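PDB 2Q74: inositol-1-monophosphatase SuhB from Mycobacterium tuberculosis, which catalyses the magnesium-dependent hydrolysis of myo-inositol phosphates, probably inositol 1-phosphate, to myo-inositol and phosphate. Local coordinates for residues 56-59 and 60-64; 155-159 and 160-164; 208-211 and 212-215. All blocks are in the same frame, centred on the assembly; numbering follows the deposited sequence.

Interaction 1 of 3, residues 56-59 and 60-64; sequences VTVV and DTDTE
Asp62 stands one helical turn on from Val58, and the two side chains run out together from the helix. Residues 56-64 form one run of alpha helix near the start of helix 55-74. The backbone follows the i to i+4 pattern: Asp62 N, for example, donates to Val58 O at 3.0 Å. The Asp62 side chain can be followed outward from the helix. CB passes beside Val58 O. CG stands anti to the carbonyl carbon (chi1 -70°), which turns the carboxylate back along the helix toward Val58. Asp62 CG lies 3.1 Å from Val58 O. Asp62 OD2 then touches Val58 CG1 at 3.5 Å. It makes no hydrogen bond to Val58 O, since both are acceptors. The two oxygens are held elsewhere: OD2 forms a salt bridge with Arg29, and OD1 one with Arg65.

Two threonines fold back on the helix in a second way. Thr61 OG1 bonds to Thr57 O at 2.6 Å, and Thr61 N reaches the same oxygen at 3.0 Å. The hydroxyl and the amide come from opposite faces of the carbonyl plane. Thr63 repeats this at Val59 O, with OG1 at 2.8 Å and N at 2.9 Å. Its first torsion (chi1 -56°) sets OG1 beside its own backbone N, within reach of the preceding turn. Each hydroxyl thus gains a backbone acceptor without leaving the helix surface. The same Thr63 OG1 also rests against Val59 CG1 at 3.8 Å.

Among the neighbours, Asp62 and Thr63 pack on Phe25 of helix 8-33. Val56 and Val59 pack on Phe112 of helix 109-114. Asp60 lies beside Glu83, a magnesium ligand by similarity, and it also touches Ile106 of the short strand 106-107.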
loop_
_atom_site.group_PDB
_atom_site.type_symbol
_atom_site.label_atom_id
_atom_site.label_comp_id
_atom_site.label_asym_id
_atom_site.label_seq_id
_atom_site.Cartn_x
_atom_site.Cartn_y
_atom_site.Cartn_z
ATOM N N VAL A 56 11.788 -16.661 0.612
ATOM C CA VAL A 56 11.895 -15.527 1.512
ATOM C C VAL A 56 12.684 -15.935 2.758
ATOM O O VAL A 56 13.384 -15.110 3.334
ATOM C CB VAL A 56 10.500 -14.954 1.904
ATOM C CG1 VAL A 56 9.644 -15.985 2.613
ATOM C CG2 VAL A 56 10.657 -13.719 2.780
ATOM N N THR A 57 12.577 -17.203 3.173
ATOM C CA THR A 57 13.357 -17.713 4.314
ATOM C C THR A 57 14.850 -17.576 4.030
ATOM O O THR A 57 15.639 -17.240 4.925
ATOM C CB THR A 57 13.042 -19.203 4.626
ATOM O OG1 THR A 57 11.693 -19.323 5.103
ATOM C CG2 THR A 57 14.010 -19.779 5.668
ATOM N N VAL A 58 15.219 -17.798 2.772
ATOM C CA VAL A 58 16.607 -17.728 2.355
ATOM C C VAL A 58 17.138 -16.309 2.491
ATOM O O VAL A 58 18.150 -16.101 3.140
ATOM C CB VAL A 58 16.798 -18.232 0.899
ATOM C CG1 VAL A 58 18.237 -18.105 0.479
ATOM C CG2 VAL A 58 16.365 -19.676 0.790
ATOM N N VAL A 59 16.448 -15.342 1.895
ATOM C CA VAL A 59 16.917 -13.961 1.898
ATOM C C VAL A 59 16.910 -13.389 3.308
ATOM O O VAL A 59 17.808 -12.633 3.686
ATOM C CB VAL A 59 16.079 -13.060 1.000
ATOM C CG1 VAL A 59 16.565 -11.632 1.138
ATOM C CG2 VAL A 59 16.146 -13.514 -0.436
ATOM N N ASP A 60 15.894 -13.777 4.073
ATOM C CA ASP A 60 15.730 -13.334 5.449
ATOM C C ASP A 60 16.935 -13.767 6.282
ATOM O O ASP A 60 17.527 -12.956 6.993
ATOM C CB ASP A 60 14.425 -13.897 6.023
ATOM C CG ASP A 60 14.004 -13.217 7.291
ATOM O OD1 ASP A 60 13.777 -11.982 7.266
ATOM O OD2 ASP A 60 13.877 -13.922 8.317
ATOM N N THR A 61 17.320 -15.030 6.153
ATOM C CA THR A 61 18.468 -15.558 6.876
ATOM C C THR A 61 19.767 -14.899 6.437
ATOM O O THR A 61 20.590 -14.513 7.266
ATOM C CB THR A 61 18.619 -17.069 6.648
ATOM O OG1 THR A 61 17.349 -17.700 6.815
ATOM C CG2 THR A 61 19.616 -17.649 7.635
ATOM N N ASP A 62 19.952 -14.794 5.125
ATOM C CA ASP A 62 21.162 -14.223 4.564
ATOM C C ASP A 62 21.385 -12.820 5.109
ATOM O O ASP A 62 22.495 -12.475 5.531
ATOM C CB ASP A 62 21.075 -14.182 3.035
ATOM C CG ASP A 62 21.148 -15.580 2.386
ATOM O OD1 ASP A 62 21.712 -16.522 2.986
ATOM O OD2 ASP A 62 20.638 -15.727 1.259
ATOM N N THR A 63 20.311 -12.029 5.116
ATOM C CA THR A 63 20.360 -10.630 5.549
ATOM C C THR A 63 20.569 -10.514 7.054
ATOM O O THR A 63 21.225 -9.597 7.542
ATOM C CB THR A 63 19.062 -9.898 5.170
ATOM O OG1 THR A 63 18.833 -10.008 3.767
ATOM C CG2 THR A 63 19.134 -8.430 5.538
ATOM N N GLU A 64 19.990 -11.452 7.789
ATOM C CA GLU A 64 20.235 -11.572 9.226
ATOM C C GLU A 64 21.728 -11.814 9.498
ATOM O O GLU A 64 22.306 -11.214 10.417
ATOM C CB GLU A 64 19.404 -12.730 9.792
ATOM C CG GLU A 64 19.560 -12.991 11.293
ATOM C CD GLU A 64 18.692 -12.105 12.142
ATOM O OE1 GLU A 64 18.577 -10.909 11.798
ATOM O OE2 GLU A 64 18.128 -12.608 13.145
#

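Interaction 2 of 3, residues 155-159 and 160-164; sequences LTDER and GRHVL
Leu155 and His162 face each other as a hydrogen-bonded antiparallel pair in a beta hairpin. Leu155 N donates to His162 O at 2.9 Å, and His162 N returns a bond to Leu155 O at 2.8 Å. Thr156 and Arg161 form the next, non-hydrogen-bonded pair. Asp157 and Gly160 close the hairpin around a type I turn, with Glu158 and Arg159 at its corners. Gly160 enters the second strand with a positive phi of 86°, where its lack of a CB avoids the preceding carbonyl O. Strand 160-163 is the outermost strand of the seven-stranded sheet within this chain. Its neighbour 152-157 bonds onward through Thr156 to Val144.

Thr156 and Arg161 share one face of the hairpin, where OG1 of the threonine meets CG of the arginine at 3.6 Å. Leu155, Asp157 and His162 occupy the other. There CB of Leu155 packs on CD2 of Leu164 at 3.8 Å, and both leucines also touch Tyr145 of strand 143-148.

The Asp157 carboxylate meets the edge of the His162 ring, OD2 in the ring plane, with the two planes 58° apart. Its CG sits between the backbone N and the carbonyl carbon (chi1 58°), which lifts the carboxylate to the imidazole. Asp157 OD1 also takes a weak bond from Arg159 N inside the turn. His162 NE2 is shared by both carboxylate oxygens in weak bonds, 3.0 Å to Asp157 OD1 and 2.9 Å to Asp157 OD2.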
loop_
_atom_site.group_PDB
_atom_site.type_symbol
_atom_site.label_atom_id
_atom_site.label_comp_id
_atom_site.label_asym_id
_atom_site.label_seq_id
_atom_site.Cartn_x
_atom_site.Cartn_y
_atom_site.Cartn_z
ATOM N N LEU A 155 13.882 11.518 7.529
ATOM C CA LEU A 155 13.775 10.671 6.348
ATOM C C LEU A 155 14.921 11.047 5.420
ATOM O O LEU A 155 15.163 12.242 5.194
ATOM C CB LEU A 155 12.468 10.973 5.630
ATOM C CG LEU A 155 11.913 10.040 4.541
ATOM C CD1 LEU A 155 10.841 10.773 3.768
ATOM C CD2 LEU A 155 12.942 9.548 3.602
ATOM N N THR A 156 15.632 10.044 4.895
ATOM C CA THR A 156 16.740 10.283 3.976
ATOM C C THR A 156 16.472 9.633 2.630
ATOM O O THR A 156 16.233 8.439 2.551
ATOM C CB THR A 156 18.069 9.742 4.543
ATOM O OG1 THR A 156 18.322 10.353 5.812
ATOM C CG2 THR A 156 19.223 10.049 3.620
ATOM N N ASP A 157 16.520 10.437 1.573
ATOM C CA ASP A 157 16.335 9.958 0.188
ATOM C C ASP A 157 17.334 10.657 -0.750
ATOM O O ASP A 157 18.304 11.281 -0.283
ATOM C CB ASP A 157 14.888 10.200 -0.265
ATOM C CG ASP A 157 14.480 11.675 -0.201
ATOM O OD1 ASP A 157 15.337 12.562 -0.385
ATOM O OD2 ASP A 157 13.281 11.946 0.042
ATOM N N GLU A 158 17.096 10.579 -2.060
ATOM C CA GLU A 158 17.988 11.223 -3.047
ATOM C C GLU A 158 18.134 12.738 -2.816
ATOM O O GLU A 158 19.216 13.288 -2.980
ATOM C CB GLU A 158 17.531 10.961 -4.498
ATOM C CG GLU A 158 16.287 11.746 -4.956
ATOM C CD GLU A 158 15.015 10.942 -4.802
ATOM O OE1 GLU A 158 14.681 10.196 -5.765
ATOM O OE2 GLU A 158 14.360 11.057 -3.726
ATOM N N ARG A 159 17.042 13.393 -2.422
ATOM C CA ARG A 159 17.036 14.837 -2.170
ATOM C C ARG A 159 17.610 15.225 -0.802
ATOM O O ARG A 159 17.365 16.335 -0.333
ATOM C CB ARG A 159 15.604 15.376 -2.264
ATOM C CG ARG A 159 15.002 15.282 -3.635
ATOM C CD ARG A 159 13.593 15.891 -3.673
ATOM N NE ARG A 159 13.207 16.301 -5.028
ATOM C CZ ARG A 159 13.697 17.362 -5.678
ATOM N NH1 ARG A 159 14.618 18.151 -5.116
ATOM N NH2 ARG A 159 13.269 17.637 -6.908
ATOM N N GLY A 160 18.360 14.321 -0.165
ATOM C CA GLY A 160 18.955 14.590 1.146
ATOM C C GLY A 160 18.028 14.274 2.301
ATOM O O GLY A 160 17.016 13.596 2.134
ATOM N N ARG A 161 18.386 14.782 3.473
ATOM C CA ARG A 161 17.698 14.496 4.729
ATOM C C ARG A 161 16.591 15.494 5.094
ATOM O O ARG A 161 16.806 16.687 5.035
ATOM C CB ARG A 161 18.725 14.475 5.856
ATOM C CG ARG A 161 18.260 13.692 7.048
ATOM C CD ARG A 161 19.331 13.534 8.107
ATOM N NE ARG A 161 19.850 14.830 8.555
ATOM C CZ ARG A 161 20.179 15.135 9.813
ATOM N NH1 ARG A 161 20.046 14.247 10.804
ATOM N NH2 ARG A 161 20.648 16.356 10.089
ATOM N N HIS A 162 15.425 15.002 5.509
ATOM C CA HIS A 162 14.267 15.855 5.846
ATOM C C HIS A 162 13.749 15.565 7.262
ATOM O O HIS A 162 13.822 14.431 7.725
ATOM C CB HIS A 162 13.116 15.647 4.855
ATOM C CG HIS A 162 13.565 15.295 3.471
ATOM N ND1 HIS A 162 14.418 16.092 2.736
ATOM C CD2 HIS A 162 13.283 14.227 2.692
ATOM C CE1 HIS A 162 14.645 15.525 1.563
ATOM N NE2 HIS A 162 13.970 14.391 1.513
ATOM N N VAL A 163 13.217 16.592 7.934
ATOM C CA VAL A 163 12.665 16.442 9.273
ATOM C C VAL A 163 11.284 15.845 9.141
ATOM O O VAL A 163 10.535 16.225 8.258
ATOM C CB VAL A 163 12.553 17.803 10.040
ATOM C CG1 VAL A 163 11.900 17.627 11.418
ATOM C CG2 VAL A 163 13.906 18.421 10.190
ATOM N N LEU A 164 10.947 14.930 10.039
ATOM C CA LEU A 164 9.633 14.331 10.055
ATOM C C LEU A 164 8.776 14.920 11.157
ATOM O O LEU A 164 9.248 15.192 12.290
ATOM C CB LEU A 164 9.735 12.812 10.215
ATOM C CG LEU A 164 10.386 12.080 9.028
ATOM C CD1 LEU A 164 10.373 10.586 9.245
ATOM C CD2 LEU A 164 9.699 12.457 7.729
#

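Interaction 3 of 3, residues 208-211 and 212-215; sequences IGSA and ALDL
The carboxylate of Asp214 lies against the backbone of Ser210, whose carbonyl oxygen sits over one of its faces. Ser210 O is 3.1 Å from Asp214 OD2; both are acceptors, so this is a contact and not a hydrogen bond. A water lies beyond OD1, tilted toward the opposite face. It donates to Asp214 OD1 at 2.7 Å and accepts from Ile208 N at 2.7 Å, although other acceptors compete for its protons. The Ile208 side chain runs alongside that of Asp214 but the opposite way, and its CB comes to 4.0 Å from Asp214 OD1. Asp214 CG lies beside its own backbone N (chi1 -73°), which brings the carboxylate back to the loop before the helix.

Ser210 is the N-cap of helix 211-220. Its OG accepts from Leu213 N at 3.3 Å, a weak capping bond. The same hydroxyl touches Leu213 CG at 3.5 Å, where the leucine side chain folds over the cap. Ser210 O takes the first regular helical bond, from Asp214 N at 3.0 Å. The next runs from Leu215 N to Ala211 O at 3.1 Å. Gly209, just before the cap, has a positive phi of 97°, and the chain turns there into the helix.

The helix lies between the two sheets. Ala212 touches Val136 of strand 130-138, while Leu215 packs on Val264 and Ala266 of strand 262-267.

Ser210 OG also forms a weak bond to Asp107 OD2, and Ala212 N donates to that same oxygen. Asp107 is a magnesium and substrate ligand by similarity. The start of the helix is thus consistent with a second-shell role, its cap hydroxyl and a first-turn amide probably orienting a carboxylate of the metal site.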
loop_
_atom_site.group_PDB
_atom_site.type_symbol
_atom_site.label_atom_id
_atom_site.label_comp_id
_atom_site.label_asym_id
_atom_site.label_seq_id
_atom_site.Cartn_x
_atom_site.Cartn_y
_atom_site.Cartn_z
ATOM N N ILE A 208 -1.489 -2.173 4.574
ATOM C CA ILE A 208 -0.341 -2.179 3.686
ATOM C C ILE A 208 0.569 -3.405 3.803
ATOM O O ILE A 208 1.242 -3.749 2.842
ATOM C CB ILE A 208 0.442 -0.868 3.890
ATOM C CG1 ILE A 208 -0.351 0.280 3.262
ATOM C CG2 ILE A 208 1.880 -0.913 3.308
ATOM C CD1 ILE A 208 0.229 1.630 3.586
ATOM N N GLY A 209 0.584 -4.077 4.941
ATOM C CA GLY A 209 1.357 -5.296 5.136
ATOM C C GLY A 209 2.716 -5.123 5.805
ATOM O O GLY A 209 3.548 -6.057 5.718
ATOM N N SER A 210 2.965 -3.972 6.469
ATOM C CA SER A 210 4.234 -3.763 7.170
ATOM C C SER A 210 4.147 -2.807 8.374
ATOM O O SER A 210 3.943 -1.608 8.237
ATOM C CB SER A 210 5.318 -3.279 6.208
ATOM O OG SER A 210 6.516 -2.976 6.933
ATOM N N ALA A 211 4.310 -3.350 9.568
ATOM C CA ALA A 211 4.149 -2.578 10.774
ATOM C C ALA A 211 5.208 -1.496 10.853
ATOM O O ALA A 211 4.917 -0.362 11.218
ATOM C CB ALA A 211 4.218 -3.489 11.989
ATOM N N ALA A 212 6.429 -1.853 10.466
ATOM C CA ALA A 212 7.550 -0.928 10.475
ATOM C C ALA A 212 7.250 0.292 9.592
ATOM O O ALA A 212 7.474 1.451 9.990
ATOM C CB ALA A 212 8.825 -1.641 10.012
ATOM N N LEU A 213 6.724 0.020 8.403
ATOM C CA LEU A 213 6.429 1.084 7.446
ATOM C C LEU A 213 5.227 1.922 7.851
ATOM O O LEU A 213 5.189 3.104 7.526
ATOM C CB LEU A 213 6.238 0.492 6.021
ATOM C CG LEU A 213 7.526 -0.009 5.357
ATOM C CD1 LEU A 213 7.235 -0.702 3.988
ATOM C CD2 LEU A 213 8.530 1.113 5.201
ATOM N N ASP A 214 4.246 1.325 8.526
ATOM C CA ASP A 214 3.077 2.050 9.013
ATOM C C ASP A 214 3.508 3.074 10.076
ATOM O O ASP A 214 3.081 4.233 10.074
ATOM C CB ASP A 214 2.065 1.080 9.657
ATOM C CG ASP A 214 1.310 0.226 8.637
ATOM O OD1 ASP A 214 0.964 0.720 7.552
ATOM O OD2 ASP A 214 1.033 -0.944 8.937
ATOM N N LEU A 215 4.337 2.638 11.007
ATOM C CA LEU A 215 4.849 3.531 12.005
ATOM C C LEU A 215 5.590 4.690 11.332
ATOM O O LEU A 215 5.467 5.841 11.738
ATOM C CB LEU A 215 5.745 2.765 12.978
ATOM C CG LEU A 215 4.960 1.831 13.926
ATOM C CD1 LEU A 215 5.853 0.788 14.563
ATOM C CD2 LEU A 215 4.233 2.704 15.034
HETATM O O HOH W 1 -1.343 -0.474 6.723
#

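The three contacts follow one another along the chain, and all belong to the inositol monophosphatase fold. Interactions 1 and 2 are farthest apart, with centres about 28 Å from each other. The centre of interaction 3 lies about 19 Å from each of theirs. None touches another; the nearest atoms of interactions 2 and 3 are still about 7 Å apart. They sit in different parts of the alpha-beta-alpha-beta-alpha sandwich. Interaction 1 lies in helix 55-74, interaction 2 at the edge of the seven-stranded sheet, and interaction 3 at the start of the helix between the sheets. Interactions 1 and 3 border the predicted metal site through different residues, while interaction 2 is remote from it.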